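PDB 1T82: thioesterase domain protein YiiD from Shewanella oneidensis, which is of uncertain function but adopts a dimeric hotdog fold, and may act on acyl groups as a thioesterase or acyltransferase. Local coordinates for residues Ser24-Ser29 and Met69-Trp74; Gly63-Ile68 and Leu141-Asp146; Trp74-Leu79 and Val129-Gln134. All coordinates share one frame; numbering follows the deposited sequence.

How the interactions relate
All three contacts are buried and all use the long helix 62-84 of the hotdog fold. Interactions 2 and 3 lie on the helix's sheet-facing side and join it to neighbouring antiparallel strands, 140-152 and 127-137; the backbone hydrogen bond from V133 N to F145 O ties these strands together. Interaction 1 instead joins the helix to the turn between helices 12-25 and 27-31. Interactions 1 and 2 also touch the second subunit, whereas interaction 3 stays within the chain. None has a hydrogen bond between its segments: interactions 1 and 3 are purely aliphatic, while interaction 2 adds an aromatic pair. The selenomethionine M69 reaches strand residues of both interactions 2 and 3.

Interaction 1 of 3, residues Ser24-Ser29 and Met69-Trp74; sequences STIPVS and MTLTGW
In this hotdog fold the long helix 62-84 is wrapped by a curved sheet, and the turn between helices 12-25 and 27-31 meets that helix through L71, whose side chain reaches both I26 and S29. L71 is forked, and each prong has its own partner. Its CD2 meets I26 CD1 at 3.8 Å, a methyl-to-methyl contact in which the two chains come from opposite directions and slide past one another. Its CD1 instead lies against S29 CB, also at 3.8 Å, so it touches the apolar carbon of the serine. With L71 CG set opposite the carbonyl carbon (chi1 -79°), the fork opens toward the turn.

I26 suits its place by its long, extended arm. With CD1 anti to CA about the CB-CG1 bond (chi2 170°), it spans the distance between backbones that remain well apart, the nearest CA atoms, those of S29 and L71, being 8.4 Å from each other. Its backbone lies at the turn where one helix ends and the next begins: I26 is the first residue to leave the helical conformation of helix 12-25 and occupies the N-cap position of helix 27-31.

Greasy surroundings continue beyond the pair. W22 touches both S29 and L71, and its ring also meets that of W74. F61 of the second subunit packs on I26 and L71, which places the contact at the dimer interface.

A buried serine needs a partner for its hydroxyl, and S29 finds it close by. Two donors of S29 grip the carbonyl oxygen of I26: the backbone N, 2.8 Å from I26 O, and the hydroxyl OG, which approaches in the carbonyl plane on a lone pair and lies 2.6 Å from I26 O.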
loop_
_atom_site.group_PDB
_atom_site.type_symbol
_atom_site.label_atom_id
_atom_site.label_comp_id
_atom_site.label_asym_id
_atom_site.label_seq_id
_atom_site.Cartn_x
_atom_site.Cartn_y
_atom_site.Cartn_z
ATOM N N SER B 24 -8.820 15.635 1.828
ATOM C CA SER B 24 -10.266 15.802 1.739
ATOM C C SER B 24 -10.975 14.643 1.048
ATOM O O SER B 24 -12.179 14.452 1.227
ATOM C CB SER B 24 -10.612 17.105 1.010
ATOM O OG SER B 24 -10.265 17.040 -0.364
ATOM N N THR B 25 -10.248 13.866 0.258
ATOM C CA THR B 25 -10.888 12.760 -0.445
ATOM C C THR B 25 -10.449 11.384 0.028
ATOM O O THR B 25 -11.165 10.398 -0.157
ATOM C CB THR B 25 -10.628 12.845 -1.959
ATOM O OG1 THR B 25 -9.239 12.608 -2.223
ATOM C CG2 THR B 25 -11.011 14.221 -2.486
ATOM N N ILE B 26 -9.278 11.322 0.651
ATOM C CA ILE B 26 -8.724 10.055 1.121
ATOM C C ILE B 26 -8.380 10.134 2.606
ATOM O O ILE B 26 -7.272 10.521 2.972
ATOM C CB ILE B 26 -7.454 9.714 0.317
ATOM C CG1 ILE B 26 -7.779 9.702 -1.181
ATOM C CG2 ILE B 26 -6.893 8.376 0.767
ATOM C CD1 ILE B 26 -6.558 9.615 -2.080
ATOM N N PRO B 27 -9.325 9.755 3.482
ATOM C CA PRO B 27 -9.110 9.794 4.932
ATOM C C PRO B 27 -7.799 9.162 5.411
ATOM O O PRO B 27 -7.178 9.658 6.352
ATOM C CB PRO B 27 -10.348 9.087 5.482
ATOM C CG PRO B 27 -11.406 9.448 4.466
ATOM C CD PRO B 27 -10.666 9.229 3.164
ATOM N N VAL B 28 -7.382 8.073 4.767
ATOM C CA VAL B 28 -6.136 7.405 5.137
ATOM C C VAL B 28 -4.935 8.332 4.950
ATOM O O VAL B 28 -3.991 8.309 5.752
ATOM C CB VAL B 28 -5.906 6.124 4.287
ATOM C CG1 VAL B 28 -4.429 5.709 4.342
ATOM C CG2 VAL B 28 -6.768 4.989 4.818
ATOM N N SER B 29 -4.962 9.147 3.899
ATOM C CA SER B 29 -3.837 10.052 3.632
ATOM C C SER B 29 -3.699 11.115 4.719
ATOM O O SER B 29 -2.593 11.576 5.013
ATOM C CB SER B 29 -3.977 10.717 2.251
ATOM O OG SER B 29 -5.044 11.647 2.199
HETATM N N MSE B 69 4.124 5.998 -1.451
HETATM C CA MSE B 69 4.721 5.926 -2.778
HETATM C C MSE B 69 3.650 5.962 -3.860
HETATM O O MSE B 69 3.809 6.648 -4.861
HETATM C CB MSE B 69 5.586 4.668 -2.906
HETATM C CG MSE B 69 6.766 4.702 -1.952
HETATM SE SE MSE B 69 7.913 3.154 -1.971
HETATM C CE MSE B 69 9.271 3.776 -3.199
ATOM N N THR B 70 2.551 5.244 -3.663
ATOM C CA THR B 70 1.511 5.269 -4.674
ATOM C C THR B 70 0.853 6.648 -4.763
ATOM O O THR B 70 0.490 7.083 -5.851
ATOM C CB THR B 70 0.442 4.187 -4.441
ATOM O OG1 THR B 70 -0.423 4.144 -5.585
ATOM C CG2 THR B 70 -0.373 4.487 -3.199
ATOM N N LEU B 71 0.703 7.346 -3.635
ATOM C CA LEU B 71 0.108 8.682 -3.678
ATOM C C LEU B 71 1.063 9.671 -4.341
ATOM O O LEU B 71 0.631 10.634 -4.977
ATOM C CB LEU B 71 -0.263 9.175 -2.273
ATOM C CG LEU B 71 -1.564 8.617 -1.690
ATOM C CD1 LEU B 71 -1.644 8.967 -0.217
ATOM C CD2 LEU B 71 -2.767 9.191 -2.442
ATOM N N THR B 72 2.365 9.437 -4.200
ATOM C CA THR B 72 3.348 10.316 -4.816
ATOM C C THR B 72 3.271 10.166 -6.338
ATOM O O THR B 72 3.297 11.156 -7.065
ATOM C CB THR B 72 4.775 10.005 -4.300
ATOM O OG1 THR B 72 4.851 10.335 -2.908
ATOM C CG2 THR B 72 5.819 10.823 -5.054
ATOM N N GLY B 73 3.148 8.927 -6.807
ATOM C CA GLY B 73 3.039 8.687 -8.236
ATOM C C GLY B 73 1.747 9.298 -8.749
ATOM O O GLY B 73 1.734 10.020 -9.747
ATOM N N TRP B 74 0.650 9.008 -8.051
ATOM C CA TRP B 74 -0.661 9.538 -8.412
ATOM C C TRP B 74 -0.574 11.066 -8.457
ATOM O O TRP B 74 -1.053 11.702 -9.401
ATOM C CB TRP B 74 -1.696 9.107 -7.362
ATOM C CG TRP B 74 -3.117 9.468 -7.700
ATOM C CD1 TRP B 74 -4.037 8.679 -8.329
ATOM C CD2 TRP B 74 -3.774 10.708 -7.421
ATOM N NE1 TRP B 74 -5.231 9.355 -8.459
ATOM C CE2 TRP B 74 -5.096 10.604 -7.910
ATOM C CE3 TRP B 74 -3.373 11.903 -6.807
ATOM C CZ2 TRP B 74 -6.022 11.648 -7.803
ATOM C CZ3 TRP B 74 -4.293 12.941 -6.699
ATOM C CH2 TRP B 74 -5.603 12.805 -7.196
#

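Interaction 2 of 3, residues Gly63-Ile68 and Leu141-Asp146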
loop_
_atom_site.group_PDB
_atom_site.type_symbol
_atom_site.label_atom_id
_atom_site.label_comp_id
_atom_site.label_asym_id
_atom_site.label_seq_id
_atom_site.Cartn_x
_atom_site.Cartn_y
_atom_site.Cartn_z
ATOM N N GLY B 63 2.770 -1.115 4.698
ATOM C CA GLY B 63 1.588 -0.572 4.052
ATOM C C GLY B 63 1.669 0.933 3.889
ATOM O O GLY B 63 1.206 1.482 2.895
ATOM N N SER B 64 2.250 1.611 4.873
ATOM C CA SER B 64 2.381 3.056 4.797
ATOM C C SER B 64 3.413 3.408 3.738
ATOM O O SER B 64 3.220 4.350 2.971
ATOM C CB SER B 64 2.794 3.637 6.153
ATOM O OG SER B 64 1.760 3.458 7.110
ATOM N N ILE B 65 4.503 2.648 3.693
ATOM C CA ILE B 65 5.544 2.879 2.701
ATOM C C ILE B 65 4.902 2.817 1.311
ATOM O O ILE B 65 5.060 3.726 0.504
ATOM C CB ILE B 65 6.664 1.810 2.815
ATOM C CG1 ILE B 65 7.442 2.016 4.119
ATOM C CG2 ILE B 65 7.607 1.900 1.614
ATOM C CD1 ILE B 65 8.527 0.982 4.359
ATOM N N TYR B 66 4.163 1.744 1.045
ATOM C CA TYR B 66 3.500 1.582 -0.245
ATOM C C TYR B 66 2.519 2.712 -0.523
ATOM O O TYR B 66 2.500 3.293 -1.613
ATOM C CB TYR B 66 2.729 0.263 -0.300
ATOM C CG TYR B 66 1.938 0.085 -1.580
ATOM C CD1 TYR B 66 2.509 -0.525 -2.701
ATOM C CD2 TYR B 66 0.616 0.537 -1.676
ATOM C CE1 TYR B 66 1.779 -0.685 -3.879
ATOM C CE2 TYR B 66 -0.113 0.384 -2.854
ATOM C CZ TYR B 66 0.474 -0.228 -3.944
ATOM O OH TYR B 66 -0.249 -0.408 -5.100
ATOM N N THR B 67 1.692 3.027 0.466
ATOM C CA THR B 67 0.698 4.068 0.279
ATOM C C THR B 67 1.296 5.424 -0.056
ATOM O O THR B 67 0.818 6.099 -0.964
ATOM C CB THR B 67 -0.210 4.200 1.512
ATOM O OG1 THR B 67 -0.928 2.972 1.698
ATOM C CG2 THR B 67 -1.204 5.339 1.315
ATOM N N ILE B 68 2.341 5.833 0.658
ATOM C CA ILE B 68 2.929 7.129 0.352
ATOM C C ILE B 68 3.541 7.121 -1.048
ATOM O O ILE B 68 3.467 8.117 -1.764
ATOM C CB ILE B 68 3.992 7.558 1.416
ATOM C CG1 ILE B 68 4.563 8.932 1.065
ATOM C CG2 ILE B 68 5.105 6.541 1.504
ATOM C CD1 ILE B 68 5.370 9.552 2.197
ATOM N N LEU B 141 18.591 4.724 -0.089
ATOM C CA LEU B 141 17.439 4.155 -0.787
ATOM C C LEU B 141 16.900 2.994 0.042
ATOM O O LEU B 141 17.601 2.005 0.259
ATOM C CB LEU B 141 17.855 3.652 -2.174
ATOM C CG LEU B 141 16.734 3.008 -3.001
ATOM C CD1 LEU B 141 15.641 4.030 -3.230
ATOM C CD2 LEU B 141 17.274 2.496 -4.335
ATOM N N CYS B 142 15.652 3.106 0.490
ATOM C CA CYS B 142 15.047 2.067 1.318
ATOM C C CYS B 142 13.911 1.283 0.663
ATOM O O CYS B 142 13.547 0.206 1.136
ATOM C CB CYS B 142 14.550 2.671 2.637
ATOM S SG CYS B 142 15.864 3.279 3.723
ATOM N N ALA B 143 13.337 1.826 -0.406
ATOM C CA ALA B 143 12.259 1.140 -1.112
ATOM C C ALA B 143 12.141 1.625 -2.555
ATOM O O ALA B 143 12.396 2.794 -2.853
ATOM C CB ALA B 143 10.926 1.316 -0.371
ATOM N N GLN B 144 11.756 0.702 -3.436
ATOM C CA GLN B 144 11.610 0.960 -4.870
ATOM C C GLN B 144 10.196 0.609 -5.325
ATOM O O GLN B 144 9.668 -0.450 -4.985
ATOM C CB GLN B 144 12.626 0.121 -5.649
ATOM C CG GLN B 144 12.761 0.491 -7.113
ATOM C CD GLN B 144 13.319 1.890 -7.309
ATOM O OE1 GLN B 144 14.454 2.183 -6.924
ATOM N NE2 GLN B 144 12.520 2.766 -7.904
ATOM N N PHE B 145 9.608 1.490 -6.127
ATOM C CA PHE B 145 8.240 1.320 -6.602
ATOM C C PHE B 145 8.099 1.581 -8.098
ATOM O O PHE B 145 8.666 2.529 -8.636
ATOM C CB PHE B 145 7.347 2.275 -5.798
ATOM C CG PHE B 145 5.906 2.328 -6.244
ATOM C CD1 PHE B 145 5.514 3.142 -7.304
ATOM C CD2 PHE B 145 4.928 1.633 -5.538
ATOM C CE1 PHE B 145 4.163 3.274 -7.651
ATOM C CE2 PHE B 145 3.581 1.755 -5.874
ATOM C CZ PHE B 145 3.198 2.579 -6.931
ATOM N N ASP B 146 7.348 0.714 -8.765
ATOM C CA ASP B 146 7.087 0.851 -10.184
ATOM C C ASP B 146 5.584 0.730 -10.343
ATOM O O ASP B 146 4.992 -0.279 -9.966
ATOM C CB ASP B 146 7.817 -0.238 -10.968
ATOM C CG ASP B 146 9.303 0.048 -11.095
ATOM O OD1 ASP B 146 9.652 1.037 -11.772
ATOM O OD2 ASP B 146 10.115 -0.699 -10.512
#
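Y66 and F145 both swing their rings out anti to the backbone N (chi1 176° and 175°), which carries each ring into the gap between the central helix of the hotdog fold and strand 140-152 of the sheet around it, where they meet. They form an offset edge-to-face pair, the planes inclined at 63° and the ring centroids of Y66 and F145 5.7 Å apart. F145 offers its edge: its CE2 comes to 3.6 Å from Y66 CE1, which lies in the plane of the F145 ring, and to 4.1 Å from Y66 CD1. The approach is off-centre, and two large flat side chains suit backbones this far apart, the CA atoms of Y66 and F145 being 7.9 Å from each other.

At I65, one residue earlier on the helix, the partner is small. I65 CG2 stands 3.9 Å from A143 CB, and alanine suits this point because its single methyl lets the branched isoleucine sit close to the strand. A143 and C142 form a classic beta bulge opposite L135.

Tyrosine also serves the dimer: its OH is hydrogen-bonded to the OH of Y99 of the second subunit, and its ring stacks on Y66 of that subunit. T67 points away from the strand; its N and OG1, each 2.9 Å from G63 O, reach that oxygen from opposite faces of the carbonyl plane.

Interaction 3 of 3, residues Trp74-Leu79 and Val129-Gln134; sequences WGMVWL and VKLEVQ
L131 rises from its strand toward helix 62-84 and crosses V77 at a slant, its branch CD1 lodged against two successive helix residues. That methyl lies 3.8 Å from V77 CG2 and 4.0 Å from M76 CB, so a single leucine tip covers the joint between them. V77 holds CG2 on the strand side by setting it anti to the carbonyl carbon, and the same methyl also meets V129 CG1 at 4.2 Å. Branched valines and a leucine suit this buried seam: compact apolar groups fill the space where the axes of segments 74-79 and 129-134 approach to 9.8 Å, their N-to-C directions 129° apart.

M76, a selenomethionine here, behaves differently. Its CB faces the strand, but the chain bends at chi2 (56°) and again at chi3, leading the selenium away and leaving the base of the side chain to make the contact.

Within the hotdog fold, strand 127-137 lies between strands 108-112 and 140-152. Backbone hydrogen bonds join V129 to Y149 and L131 to G147, M76 packs on V111, and W78 and L79 of the helix rest on helix 12-25.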
loop_
_atom_site.group_PDB
_atom_site.type_symbol
_atom_site.label_atom_id
_atom_site.label_comp_id
_atom_site.label_asym_id
_atom_site.label_seq_id
_atom_site.Cartn_x
_atom_site.Cartn_y
_atom_site.Cartn_z
ATOM N N TRP B 74 0.650 9.008 -8.051
ATOM C CA TRP B 74 -0.661 9.538 -8.412
ATOM C C TRP B 74 -0.574 11.066 -8.457
ATOM O O TRP B 74 -1.053 11.702 -9.401
ATOM C CB TRP B 74 -1.696 9.107 -7.362
ATOM C CG TRP B 74 -3.117 9.468 -7.700
ATOM C CD1 TRP B 74 -4.037 8.679 -8.329
ATOM C CD2 TRP B 74 -3.774 10.708 -7.421
ATOM N NE1 TRP B 74 -5.231 9.355 -8.459
ATOM C CE2 TRP B 74 -5.096 10.604 -7.910
ATOM C CE3 TRP B 74 -3.373 11.903 -6.807
ATOM C CZ2 TRP B 74 -6.022 11.648 -7.803
ATOM C CZ3 TRP B 74 -4.293 12.941 -6.699
ATOM C CH2 TRP B 74 -5.603 12.805 -7.196
ATOM N N GLY B 75 0.053 11.641 -7.433
ATOM C CA GLY B 75 0.197 13.086 -7.353
ATOM C C GLY B 75 0.952 13.686 -8.520
ATOM O O GLY B 75 0.638 14.792 -8.968
HETATM N N MSE B 76 1.954 12.969 -9.019
HETATM C CA MSE B 76 2.716 13.472 -10.151
HETATM C C MSE B 76 1.834 13.526 -11.395
HETATM O O MSE B 76 1.872 14.506 -12.136
HETATM C CB MSE B 76 3.945 12.600 -10.424
HETATM C CG MSE B 76 4.743 13.050 -11.647
HETATM SE SE MSE B 76 5.307 14.904 -11.551
HETATM C CE MSE B 76 7.128 14.624 -10.957
ATOM N N VAL B 77 1.043 12.481 -11.630
ATOM C CA VAL B 77 0.173 12.489 -12.801
ATOM C C VAL B 77 -0.821 13.633 -12.668
ATOM O O VAL B 77 -1.087 14.357 -13.630
ATOM C CB VAL B 77 -0.621 11.176 -12.954
ATOM C CG1 VAL B 77 -1.457 11.227 -14.236
ATOM C CG2 VAL B 77 0.331 9.993 -12.990
ATOM N N TRP B 78 -1.369 13.786 -11.469
ATOM C CA TRP B 78 -2.333 14.846 -11.191
ATOM C C TRP B 78 -1.725 16.213 -11.507
ATOM O O TRP B 78 -2.347 17.039 -12.177
ATOM C CB TRP B 78 -2.746 14.786 -9.719
ATOM C CG TRP B 78 -3.808 15.762 -9.329
ATOM C CD1 TRP B 78 -5.156 15.585 -9.415
ATOM C CD2 TRP B 78 -3.607 17.062 -8.764
ATOM N NE1 TRP B 78 -5.813 16.695 -8.930
ATOM C CE2 TRP B 78 -4.884 17.615 -8.525
ATOM C CE3 TRP B 78 -2.472 17.812 -8.436
ATOM C CZ2 TRP B 78 -5.056 18.888 -7.969
ATOM C CZ3 TRP B 78 -2.641 19.076 -7.884
ATOM C CH2 TRP B 78 -3.925 19.599 -7.657
ATOM N N LEU B 79 -0.507 16.445 -11.027
ATOM C CA LEU B 79 0.184 17.712 -11.257
ATOM C C LEU B 79 0.377 17.996 -12.734
ATOM O O LEU B 79 0.133 19.112 -13.194
ATOM C CB LEU B 79 1.550 17.706 -10.565
ATOM C CG LEU B 79 1.551 17.902 -9.045
ATOM C CD1 LEU B 79 2.912 17.545 -8.479
ATOM C CD2 LEU B 79 1.196 19.348 -8.719
ATOM N N VAL B 129 0.489 5.905 -17.967
ATOM C CA VAL B 129 1.690 6.544 -17.443
ATOM C C VAL B 129 2.457 5.603 -16.521
ATOM O O VAL B 129 1.950 5.202 -15.473
ATOM C CB VAL B 129 1.341 7.816 -16.639
ATOM C CG1 VAL B 129 2.617 8.527 -16.213
ATOM C CG2 VAL B 129 0.466 8.738 -17.474
ATOM N N LYS B 130 3.672 5.244 -16.918
ATOM C CA LYS B 130 4.497 4.362 -16.103
ATOM C C LYS B 130 5.442 5.243 -15.294
ATOM O O LYS B 130 6.240 5.989 -15.861
ATOM C CB LYS B 130 5.311 3.412 -16.987
ATOM C CG LYS B 130 5.494 2.030 -16.374
ATOM C CD LYS B 130 6.755 1.324 -16.867
ATOM C CE LYS B 130 6.775 1.150 -18.376
ATOM N NZ LYS B 130 8.009 0.430 -18.820
ATOM N N LEU B 131 5.347 5.166 -13.969
ATOM C CA LEU B 131 6.200 5.970 -13.109
ATOM C C LEU B 131 7.037 5.143 -12.151
ATOM O O LEU B 131 6.649 4.050 -11.734
ATOM C CB LEU B 131 5.363 6.955 -12.287
ATOM C CG LEU B 131 4.573 8.028 -13.031
ATOM C CD1 LEU B 131 3.817 8.892 -12.028
ATOM C CD2 LEU B 131 5.529 8.887 -13.847
ATOM N N GLU B 132 8.194 5.687 -11.803
ATOM C CA GLU B 132 9.092 5.038 -10.866
ATOM C C GLU B 132 9.185 5.947 -9.653
ATOM O O GLU B 132 9.487 7.129 -9.785
ATOM C CB GLU B 132 10.474 4.875 -11.483
ATOM C CG GLU B 132 11.463 4.179 -10.584
ATOM C CD GLU B 132 12.791 3.960 -11.271
ATOM O OE1 GLU B 132 13.524 4.951 -11.470
ATOM O OE2 GLU B 132 13.085 2.801 -11.626
ATOM N N VAL B 133 8.919 5.397 -8.475
ATOM C CA VAL B 133 8.991 6.178 -7.251
ATOM C C VAL B 133 10.055 5.560 -6.358
ATOM O O VAL B 133 10.144 4.338 -6.254
ATOM C CB VAL B 133 7.639 6.173 -6.499
ATOM C CG1 VAL B 133 7.738 7.044 -5.255
ATOM C CG2 VAL B 133 6.525 6.670 -7.410
ATOM N N GLN B 134 10.877 6.399 -5.732
ATOM C CA GLN B 134 11.921 5.903 -4.842
ATOM C C GLN B 134 11.763 6.523 -3.465
ATOM O O GLN B 134 11.399 7.688 -3.343
ATOM C CB GLN B 134 13.307 6.240 -5.388
ATOM C CG GLN B 134 13.640 5.561 -6.700
ATOM C CD GLN B 134 15.099 5.728 -7.066
ATOM O OE1 GLN B 134 15.599 6.846 -7.178
ATOM N NE2 GLN B 134 15.787 4.613 -7.258
#